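PDB 3MA5: tetratricopeptide repeat domain protein from Salinibacter ruber, which is of unknown function but, as a member of the tetratricopeptide repeat family, probably offers a helical scaffold for binding other proteins. Local coordinates for residues Q15-H20 against L27-E32; L47-E52 against Q84-K89; E69-E74 against K78-L83. All coordinates share one frame; numbering follows the deposited sequence.

Interaction 1 of 3, residues Q15-H20 against L27-E32; sequences QEHLKH and LALFEE
Leu18 and Phe30 make the tighter half of this contact between helix 7-19 and helix 23-36, both within the predicted TPR repeat 7-40. Leu18 CD1 lies in the plane of the Phe30 ring, at its edge, 3.8 Å from Phe30 CE2 and only slightly farther from CZ. The two side chains meet at about a right angle, a methyl branch end-on to aromatic C-H groups and not lying over a face. Phe30 CG stands anti to its carbonyl carbon (chi1 -80°), a setting that directs the ring across to the first helix, where Ala14 also touches it, while Thr43 adds a contact from helix 42-53. The second meeting is a single approach: Leu29 CD1 comes to the edge of the imidazole of His17, near its plane, with 4.0 Å between Leu29 CD1 and His17 CD2. Leu29 itself is buried, also touching Leu13 and Ala14.

The outer side of helix 7-19 is polar and loose. Where the helix ends, Glu16 O accepts from both the backbone and the ring of His20. The ring bond, His20 ND1 to Glu16 O, measures 3.2 Å, with the donor 47° out of the carbonyl plane. Lys19 NZ and Glu16 OE1 form only a long ion pair at 3.8 Å. Glu16, Lys19 and His20 are all solvent-exposed and make no contact with 27-32.

No hydrogen bond spans the two segments. Within them the contact is one of aliphatic and aromatic carbon, which suggests that packing, more than directional bonding, sets the orientation.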
loop_
_atom_site.group_PDB
_atom_site.type_symbol
_atom_site.label_atom_id
_atom_site.label_comp_id
_atom_site.label_asym_id
_atom_site.label_seq_id
_atom_site.Cartn_x
_atom_site.Cartn_y
_atom_site.Cartn_z
ATOM N N GLN A 15 8.821 3.658 4.905
ATOM C CA GLN A 15 8.898 2.394 5.618
ATOM C C GLN A 15 9.558 2.434 6.982
ATOM O O GLN A 15 9.170 1.696 7.886
ATOM C CB GLN A 15 9.626 1.391 4.747
ATOM C CG GLN A 15 8.754 0.734 3.703
ATOM C CD GLN A 15 8.232 -0.598 4.186
ATOM O OE1 GLN A 15 7.180 -0.674 4.819
ATOM N NE2 GLN A 15 8.987 -1.662 3.914
ATOM N N GLU A 16 10.568 3.275 7.133
ATOM C CA GLU A 16 11.237 3.373 8.418
ATOM C C GLU A 16 10.266 4.063 9.371
ATOM O O GLU A 16 10.088 3.624 10.513
ATOM C CB GLU A 16 12.547 4.170 8.299
ATOM C CG GLU A 16 13.684 3.542 7.476
ATOM C CD GLU A 16 14.106 2.161 7.971
ATOM O OE1 GLU A 16 13.642 1.728 9.054
ATOM O OE2 GLU A 16 14.909 1.509 7.261
ATOM N N HIS A 17 9.633 5.136 8.895
ATOM C CA HIS A 17 8.637 5.862 9.688
ATOM C C HIS A 17 7.665 4.861 10.302
ATOM O O HIS A 17 7.562 4.743 11.518
ATOM C CB HIS A 17 7.866 6.835 8.805
ATOM C CG HIS A 17 8.631 8.070 8.470
ATOM N ND1 HIS A 17 9.176 8.888 9.435
ATOM C CD2 HIS A 17 8.933 8.644 7.279
ATOM C CE1 HIS A 17 9.779 9.912 8.857
ATOM N NE2 HIS A 17 9.644 9.786 7.547
ATOM N N LEU A 18 6.951 4.148 9.439
ATOM C CA LEU A 18 6.024 3.120 9.867
ATOM C C LEU A 18 6.524 2.360 11.101
ATOM O O LEU A 18 5.758 2.121 12.036
ATOM C CB LEU A 18 5.819 2.117 8.740
ATOM C CG LEU A 18 4.615 2.293 7.836
ATOM C CD1 LEU A 18 4.522 1.095 6.902
ATOM C CD2 LEU A 18 3.368 2.399 8.684
ATOM N N LYS A 19 7.800 1.968 11.074
ATOM C CA LYS A 19 8.442 1.217 12.161
ATOM C C LYS A 19 8.588 2.023 13.440
ATOM O O LYS A 19 8.435 1.493 14.550
ATOM C CB LYS A 19 9.828 0.737 11.728
ATOM C CG LYS A 19 9.797 -0.339 10.662
ATOM C CD LYS A 19 11.197 -0.650 10.159
ATOM C CE LYS A 19 11.174 -1.754 9.099
ATOM N NZ LYS A 19 12.473 -1.811 8.357
ATOM N N HIS A 20 8.906 3.302 13.268
ATOM C CA HIS A 20 9.063 4.206 14.388
ATOM C C HIS A 20 7.715 4.845 14.742
ATOM O O HIS A 20 7.667 5.963 15.257
ATOM C CB HIS A 20 10.092 5.288 14.045
ATOM C CG HIS A 20 11.506 4.791 14.010
ATOM N ND1 HIS A 20 11.922 3.780 13.166
ATOM C CD2 HIS A 20 12.592 5.138 14.743
ATOM C CE1 HIS A 20 13.200 3.521 13.387
ATOM N NE2 HIS A 20 13.630 4.330 14.339
ATOM N N LEU A 27 2.061 7.696 5.745
ATOM C CA LEU A 27 0.912 7.846 4.851
ATOM C C LEU A 27 1.067 8.944 3.803
ATOM O O LEU A 27 0.706 8.748 2.649
ATOM C CB LEU A 27 -0.374 8.078 5.644
ATOM C CG LEU A 27 -1.566 8.424 4.741
ATOM C CD1 LEU A 27 -2.670 7.383 4.835
ATOM C CD2 LEU A 27 -2.078 9.773 5.134
ATOM N N ALA A 28 1.590 10.096 4.205
ATOM C CA ALA A 28 1.812 11.201 3.277
ATOM C C ALA A 28 2.609 10.665 2.092
ATOM O O ALA A 28 2.135 10.650 0.959
ATOM C CB ALA A 28 2.594 12.313 3.971
ATOM N N LEU A 29 3.823 10.213 2.371
ATOM C CA LEU A 29 4.704 9.660 1.352
ATOM C C LEU A 29 4.015 8.595 0.490
ATOM O O LEU A 29 4.065 8.658 -0.740
ATOM C CB LEU A 29 5.950 9.054 2.015
ATOM C CG LEU A 29 6.960 10.013 2.656
ATOM C CD1 LEU A 29 7.958 9.220 3.477
ATOM C CD2 LEU A 29 7.670 10.821 1.585
ATOM N N PHE A 30 3.369 7.621 1.130
ATOM C CA PHE A 30 2.698 6.555 0.392
ATOM C C PHE A 30 1.687 7.053 -0.639
ATOM O O PHE A 30 1.701 6.608 -1.787
ATOM C CB PHE A 30 2.002 5.577 1.355
ATOM C CG PHE A 30 2.926 4.566 1.968
ATOM C CD1 PHE A 30 3.947 3.979 1.217
ATOM C CD2 PHE A 30 2.770 4.179 3.293
ATOM C CE1 PHE A 30 4.799 3.022 1.781
ATOM C CE2 PHE A 30 3.617 3.221 3.867
ATOM C CZ PHE A 30 4.629 2.646 3.108
ATOM N N GLU A 31 0.813 7.967 -0.224
ATOM C CA GLU A 31 -0.225 8.503 -1.103
ATOM C C GLU A 31 0.379 9.220 -2.285
ATOM O O GLU A 31 -0.113 9.107 -3.413
ATOM C CB GLU A 31 -1.134 9.465 -0.334
ATOM C CG GLU A 31 -2.502 8.892 -0.004
ATOM C CD GLU A 31 -3.169 9.629 1.147
ATOM O OE1 GLU A 31 -3.009 10.863 1.213
ATOM O OE2 GLU A 31 -3.852 8.983 1.979
ATOM N N GLU A 32 1.444 9.960 -2.003
ATOM C CA GLU A 32 2.185 10.732 -2.992
ATOM C C GLU A 32 2.772 9.773 -4.039
ATOM O O GLU A 32 2.576 9.931 -5.248
ATOM C CB GLU A 32 3.280 11.467 -2.242
ATOM C CG GLU A 32 4.180 12.351 -3.034
ATOM C CD GLU A 32 5.373 12.757 -2.186
ATOM O OE1 GLU A 32 6.107 11.828 -1.754
ATOM O OE2 GLU A 32 5.571 13.976 -1.936
#

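Interaction 2 of 3, residues L47-E52 against Q84-K89; sequences LGKLYE and QDAKLK
Lys49 reaches over to Ala86, joining helix 42-53 to helix 77-91 in the manner of a TPR array, where the first helices of successive repeats run side by side. The evidence is the axis geometry: the two short segments point 20° apart, close to parallel, and approach to 11.0 Å. This course is consistent with helix 77-91 standing where a further repeat would begin, as a C-terminal capping helix does in many TPR proteins.

Followed outward, Lys49 begins with CB 6.6 Å from Ala86 CB, too far to touch. CG lies anti to the carbonyl carbon, and a bend at the next torsion (chi2 -85°) swings the chain towards helix 77-91; CG and CD still stop short of Ala86. CE makes the one carbon contact, 4.1 Å from Ala86 CB, which points at the opposing segment. The ammonium beyond it meets a like charge: Lys49 NZ lies 4.4 Å from Lys89 NZ, which comes up on an almost fully extended chain. The Glu52 carboxylate close by, though not in contact with Lys49 NZ, and solvent around the exposed Lys89 would probably ease the repulsion. Tyr64 of helix 57-74 also touches the Lys49 side chain.

The other side of helix 42-53 is buried: Leu47 CD1 sits 3.9 Å above one face of the Tyr51 ring, offset toward its rim. Glu52, which points across to helix 77-91, makes no hydrogen bond with it. Its OE1 is instead taken by the hydroxyl of Tyr64, and Glu52 OE1 stays 4.4 Å from Ala86 O.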
loop_
_atom_site.group_PDB
_atom_site.type_symbol
_atom_site.label_atom_id
_atom_site.label_comp_id
_atom_site.label_asym_id
_atom_site.label_seq_id
_atom_site.Cartn_x
_atom_site.Cartn_y
_atom_site.Cartn_z
ATOM N N LEU A 47 0.020 0.908 2.107
ATOM C CA LEU A 47 -0.930 2.009 2.164
ATOM C C LEU A 47 -2.266 1.506 2.640
ATOM O O LEU A 47 -2.905 2.124 3.480
ATOM C CB LEU A 47 -1.103 2.647 0.793
ATOM C CG LEU A 47 -1.995 3.891 0.762
ATOM C CD1 LEU A 47 -1.614 4.812 1.905
ATOM C CD2 LEU A 47 -1.849 4.600 -0.578
ATOM N N GLY A 48 -2.679 0.370 2.099
ATOM C CA GLY A 48 -3.953 -0.202 2.461
ATOM C C GLY A 48 -3.953 -0.694 3.886
ATOM O O GLY A 48 -4.953 -0.585 4.589
ATOM N N LYS A 49 -2.832 -1.245 4.321
ATOM C CA LYS A 49 -2.737 -1.755 5.679
ATOM C C LYS A 49 -2.773 -0.568 6.627
ATOM O O LYS A 49 -3.150 -0.701 7.785
ATOM C CB LYS A 49 -1.447 -2.564 5.844
ATOM C CG LYS A 49 -1.535 -3.991 5.332
ATOM C CD LYS A 49 -2.115 -4.914 6.406
ATOM C CE LYS A 49 -2.693 -6.202 5.836
ATOM N NZ LYS A 49 -3.118 -7.123 6.928
ATOM N N LEU A 50 -2.405 0.601 6.117
ATOM C CA LEU A 50 -2.391 1.817 6.909
ATOM C C LEU A 50 -3.773 2.410 6.961
ATOM O O LEU A 50 -4.198 2.940 7.995
ATOM C CB LEU A 50 -1.444 2.834 6.296
ATOM C CG LEU A 50 -0.966 3.996 7.170
ATOM C CD1 LEU A 50 -0.436 3.460 8.500
ATOM C CD2 LEU A 50 0.129 4.755 6.446
ATOM N N TYR A 51 -4.475 2.336 5.836
ATOM C CA TYR A 51 -5.828 2.864 5.775
ATOM C C TYR A 51 -6.701 2.114 6.747
ATOM O O TYR A 51 -7.563 2.699 7.390
ATOM C CB TYR A 51 -6.406 2.722 4.380
ATOM C CG TYR A 51 -6.048 3.854 3.468
ATOM C CD1 TYR A 51 -5.790 5.130 3.970
ATOM C CD2 TYR A 51 -5.982 3.661 2.098
ATOM C CE1 TYR A 51 -5.464 6.178 3.119
ATOM C CE2 TYR A 51 -5.660 4.696 1.242
ATOM C CZ TYR A 51 -5.403 5.945 1.750
ATOM O OH TYR A 51 -5.041 6.937 0.877
ATOM N N GLU A 52 -6.471 0.811 6.842
ATOM C CA GLU A 52 -7.247 -0.013 7.742
ATOM C C GLU A 52 -7.035 0.465 9.168
ATOM O O GLU A 52 -7.996 0.658 9.902
ATOM C CB GLU A 52 -6.859 -1.492 7.600
ATOM C CG GLU A 52 -7.405 -2.178 6.349
ATOM C CD GLU A 52 -7.196 -3.671 6.395
ATOM O OE1 GLU A 52 -6.487 -4.230 5.519
ATOM O OE2 GLU A 52 -7.750 -4.277 7.332
ATOM N N GLN A 84 -3.678 -9.766 -2.583
ATOM C CA GLN A 84 -4.859 -10.617 -2.650
ATOM C C GLN A 84 -5.258 -11.065 -1.268
ATOM O O GLN A 84 -6.433 -11.016 -0.921
ATOM C CB GLN A 84 -4.597 -11.847 -3.506
ATOM C CG GLN A 84 -4.451 -11.535 -4.966
ATOM C CD GLN A 84 -4.385 -12.760 -5.815
ATOM O OE1 GLN A 84 -4.637 -12.703 -7.008
ATOM N NE2 GLN A 84 -4.041 -13.877 -5.214
ATOM N N ASP A 85 -4.271 -11.501 -0.484
ATOM C CA ASP A 85 -4.495 -11.966 0.883
ATOM C C ASP A 85 -5.028 -10.859 1.769
ATOM O O ASP A 85 -5.957 -11.047 2.548
ATOM C CB ASP A 85 -3.192 -12.506 1.466
ATOM C CG ASP A 85 -2.887 -13.926 1.013
ATOM O OD1 ASP A 85 -3.557 -14.427 0.081
ATOM O OD2 ASP A 85 -1.963 -14.542 1.582
ATOM N N ALA A 86 -4.431 -9.689 1.631
ATOM C CA ALA A 86 -4.811 -8.539 2.423
ATOM C C ALA A 86 -6.240 -8.116 2.157
ATOM O O ALA A 86 -7.011 -7.894 3.085
ATOM C CB ALA A 86 -3.868 -7.388 2.135
ATOM N N LYS A 87 -6.568 -8.005 0.873
ATOM C CA LYS A 87 -7.892 -7.607 0.405
ATOM C C LYS A 87 -8.980 -8.533 0.943
ATOM O O LYS A 87 -9.950 -8.075 1.539
ATOM C CB LYS A 87 -7.896 -7.620 -1.123
ATOM C CG LYS A 87 -9.157 -7.133 -1.809
ATOM C CD LYS A 87 -8.970 -7.172 -3.334
ATOM C CE LYS A 87 -10.117 -6.497 -4.093
ATOM N NZ LYS A 87 -11.411 -7.246 -3.995
ATOM N N LEU A 88 -8.805 -9.831 0.745
ATOM C CA LEU A 88 -9.775 -10.805 1.210
ATOM C C LEU A 88 -10.011 -10.785 2.712
ATOM O O LEU A 88 -11.108 -11.107 3.178
ATOM C CB LEU A 88 -9.360 -12.214 0.759
ATOM C CG LEU A 88 -9.982 -12.667 -0.572
ATOM C CD1 LEU A 88 -9.705 -11.672 -1.685
ATOM C CD2 LEU A 88 -9.443 -14.008 -0.927
ATOM N N LYS A 89 -8.996 -10.402 3.476
ATOM C CA LYS A 89 -9.134 -10.378 4.922
ATOM C C LYS A 89 -9.865 -9.123 5.359
ATOM O O LYS A 89 -10.698 -9.156 6.258
ATOM C CB LYS A 89 -7.753 -10.472 5.560
ATOM C CG LYS A 89 -7.726 -10.423 7.068
ATOM C CD LYS A 89 -6.294 -10.496 7.543
ATOM C CE LYS A 89 -6.156 -10.240 9.024
ATOM N NZ LYS A 89 -4.726 -10.392 9.459
#

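Interaction 3 of 3, residues E69-E74 against K78-L83; sequences EVAREE and KDLSEL
Apolar packing centres on Ala71, whose methyl faces helix 77-91 and fits against one turn of it. Ala71 CB lies 4.0 Å from Leu80 CA and equally far from Leu83 CD1, so the small side chain meets the backbone of one leucine and a branch of the other. Its size is consistent with the close backbones: Ala71 CA and Leu80 CA are 5.4 Å apart. Leu83, buried, continues inward against Tyr64 and Ile68, while Val41 touches Ala71 from a loop.

The two segments form an antiparallel helical hairpin, with directions 160° apart and axes approaching to 8.9 Å; in TPR folds, consecutive helices pack in this way.

Contact between a charged group and carbon comes from Arg72. Its chain, bent at chi2 and again at chi3 (91°), carries the guanidinium over to Leu80, whose CD2 stands at the edge of that group near its plane, 3.9 Å from Arg72 NH2. Arg72 NE is 4.1 Å from the same methyl, Leu80 CD2.

Two polar links lie within helix 77-91 itself and do not cross the contact. Lys78 NZ and Asp79 OD2 form only a long ion pair, 3.7 Å apart, and Ser81 OG bonds back to Gln77 O.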
loop_
_atom_site.group_PDB
_atom_site.type_symbol
_atom_site.label_atom_id
_atom_site.label_comp_id
_atom_site.label_asym_id
_atom_site.label_seq_id
_atom_site.Cartn_x
_atom_site.Cartn_y
_atom_site.Cartn_z
ATOM N N GLU A 69 -4.224 -4.607 -9.660
ATOM C CA GLU A 69 -4.251 -4.394 -11.109
ATOM C C GLU A 69 -2.831 -4.183 -11.625
ATOM O O GLU A 69 -2.438 -4.768 -12.645
ATOM C CB GLU A 69 -5.114 -3.193 -11.515
ATOM C CG GLU A 69 -6.601 -3.406 -11.363
ATOM C CD GLU A 69 -7.015 -4.842 -11.656
ATOM O OE1 GLU A 69 -7.607 -5.484 -10.747
ATOM O OE2 GLU A 69 -6.747 -5.332 -12.787
ATOM N N VAL A 70 -2.049 -3.359 -10.929
ATOM C CA VAL A 70 -0.686 -3.136 -11.384
ATOM C C VAL A 70 0.166 -4.392 -11.162
ATOM O O VAL A 70 1.011 -4.715 -11.990
ATOM C CB VAL A 70 0.008 -1.893 -10.697
ATOM C CG1 VAL A 70 -0.975 -0.749 -10.545
ATOM C CG2 VAL A 70 0.610 -2.270 -9.389
ATOM N N ALA A 71 -0.063 -5.120 -10.074
ATOM C CA ALA A 71 0.741 -6.314 -9.813
ATOM C C ALA A 71 0.572 -7.431 -10.853
ATOM O O ALA A 71 1.528 -8.157 -11.142
ATOM C CB ALA A 71 0.467 -6.854 -8.405
ATOM N N ARG A 72 -0.629 -7.601 -11.402
ATOM C CA ARG A 72 -0.803 -8.628 -12.421
ATOM C C ARG A 72 0.100 -8.175 -13.556
ATOM O O ARG A 72 1.045 -8.855 -13.928
ATOM C CB ARG A 72 -2.244 -8.696 -12.935
ATOM C CG ARG A 72 -3.317 -8.500 -11.886
ATOM C CD ARG A 72 -4.521 -9.406 -12.105
ATOM N NE ARG A 72 -4.354 -10.666 -11.382
ATOM C CZ ARG A 72 -5.009 -11.795 -11.652
ATOM N NH1 ARG A 72 -5.892 -11.828 -12.644
ATOM N NH2 ARG A 72 -4.773 -12.896 -10.936
ATOM N N GLU A 73 -0.185 -6.991 -14.076
ATOM C CA GLU A 73 0.578 -6.425 -15.174
ATOM C C GLU A 73 2.069 -6.144 -14.918
ATOM O O GLU A 73 2.911 -6.532 -15.723
ATOM C CB GLU A 73 -0.082 -5.122 -15.635
ATOM C CG GLU A 73 -1.586 -5.203 -15.899
ATOM C CD GLU A 73 -1.920 -6.041 -17.128
ATOM O OE1 GLU A 73 -1.345 -5.774 -18.206
ATOM O OE2 GLU A 73 -2.758 -6.965 -17.018
ATOM N N GLU A 74 2.404 -5.491 -13.805
ATOM C CA GLU A 74 3.793 -5.103 -13.547
ATOM C C GLU A 74 4.415 -5.567 -12.232
ATOM O O GLU A 74 5.426 -5.029 -11.792
ATOM C CB GLU A 74 3.897 -3.578 -13.606
ATOM C CG GLU A 74 3.131 -2.919 -14.741
ATOM C CD GLU A 74 3.892 -2.954 -16.042
ATOM O OE1 GLU A 74 5.130 -3.094 -15.953
ATOM O OE2 GLU A 74 3.265 -2.830 -17.132
ATOM N N LYS A 78 4.839 -12.792 -5.570
ATOM C CA LYS A 78 4.961 -12.441 -4.161
ATOM C C LYS A 78 4.075 -11.187 -3.905
ATOM O O LYS A 78 3.256 -11.157 -2.981
ATOM C CB LYS A 78 6.441 -12.155 -3.836
ATOM C CG LYS A 78 6.710 -11.701 -2.418
ATOM C CD LYS A 78 8.169 -11.343 -2.192
ATOM C CE LYS A 78 8.500 -9.920 -2.559
ATOM N NZ LYS A 78 8.689 -9.729 -4.018
ATOM N N ASP A 79 4.227 -10.166 -4.744
ATOM C CA ASP A 79 3.443 -8.941 -4.600
ATOM C C ASP A 79 1.955 -9.170 -4.794
ATOM O O ASP A 79 1.137 -8.704 -3.983
ATOM C CB ASP A 79 3.940 -7.896 -5.590
ATOM C CG ASP A 79 5.348 -7.446 -5.277
ATOM O OD1 ASP A 79 6.063 -7.016 -6.214
ATOM O OD2 ASP A 79 5.730 -7.513 -4.085
ATOM N N LEU A 80 1.607 -9.888 -5.864
ATOM C CA LEU A 80 0.209 -10.178 -6.147
ATOM C C LEU A 80 -0.435 -10.926 -5.002
ATOM O O LEU A 80 -1.568 -10.646 -4.631
ATOM C CB LEU A 80 0.052 -11.005 -7.424
ATOM C CG LEU A 80 -1.392 -11.459 -7.713
ATOM C CD1 LEU A 80 -2.313 -10.245 -7.778
ATOM C CD2 LEU A 80 -1.453 -12.232 -9.003
ATOM N N SER A 81 0.299 -11.864 -4.431
ATOM C CA SER A 81 -0.212 -12.659 -3.332
ATOM C C SER A 81 -0.523 -11.906 -2.049
ATOM O O SER A 81 -1.591 -12.085 -1.471
ATOM C CB SER A 81 0.761 -13.778 -2.991
ATOM O OG SER A 81 0.796 -14.756 -4.002
ATOM N N GLU A 82 0.409 -11.081 -1.586
ATOM C CA GLU A 82 0.194 -10.366 -0.333
ATOM C C GLU A 82 -1.004 -9.429 -0.380
ATOM O O GLU A 82 -1.714 -9.286 0.611
ATOM C CB GLU A 82 1.477 -9.625 0.081
ATOM C CG GLU A 82 2.548 -10.549 0.689
ATOM C CD GLU A 82 2.078 -11.219 1.970
ATOM O OE1 GLU A 82 1.826 -12.443 1.944
ATOM O OE2 GLU A 82 1.951 -10.512 2.997
ATOM N N LEU A 83 -1.220 -8.819 -1.544
ATOM C CA LEU A 83 -2.330 -7.906 -1.804
ATOM C C LEU A 83 -3.638 -8.700 -1.793
ATOM O O LEU A 83 -4.583 -8.361 -1.094
ATOM C CB LEU A 83 -2.132 -7.273 -3.177
ATOM C CG LEU A 83 -1.151 -6.115 -3.302
ATOM C CD1 LEU A 83 -0.799 -5.873 -4.744
ATOM C CD2 LEU A 83 -1.779 -4.890 -2.689
#

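The three contacts follow the solenoid from one end to the other: interactions 1 and 3, with centres about 20 Å apart, lie on opposite sides of the chain's centre and do not touch, their nearest atoms being about 10 Å apart. Interaction 2 lies about 15 Å from the first and about 13 Å from the third, centre to centre. It is coupled to interaction 1 by a probable hydrogen bond of 2.6 Å between Glu31 OE2 and Tyr51 OH and by Leu27 CB packing 3.5 Å from Leu50 CD2. Interactions 2 and 3 share helix 77-91, which meets helix 57-74 and helix 42-53 in turn; between them Gln84 OE1 lies 3.9 Å from Arg72 NH2.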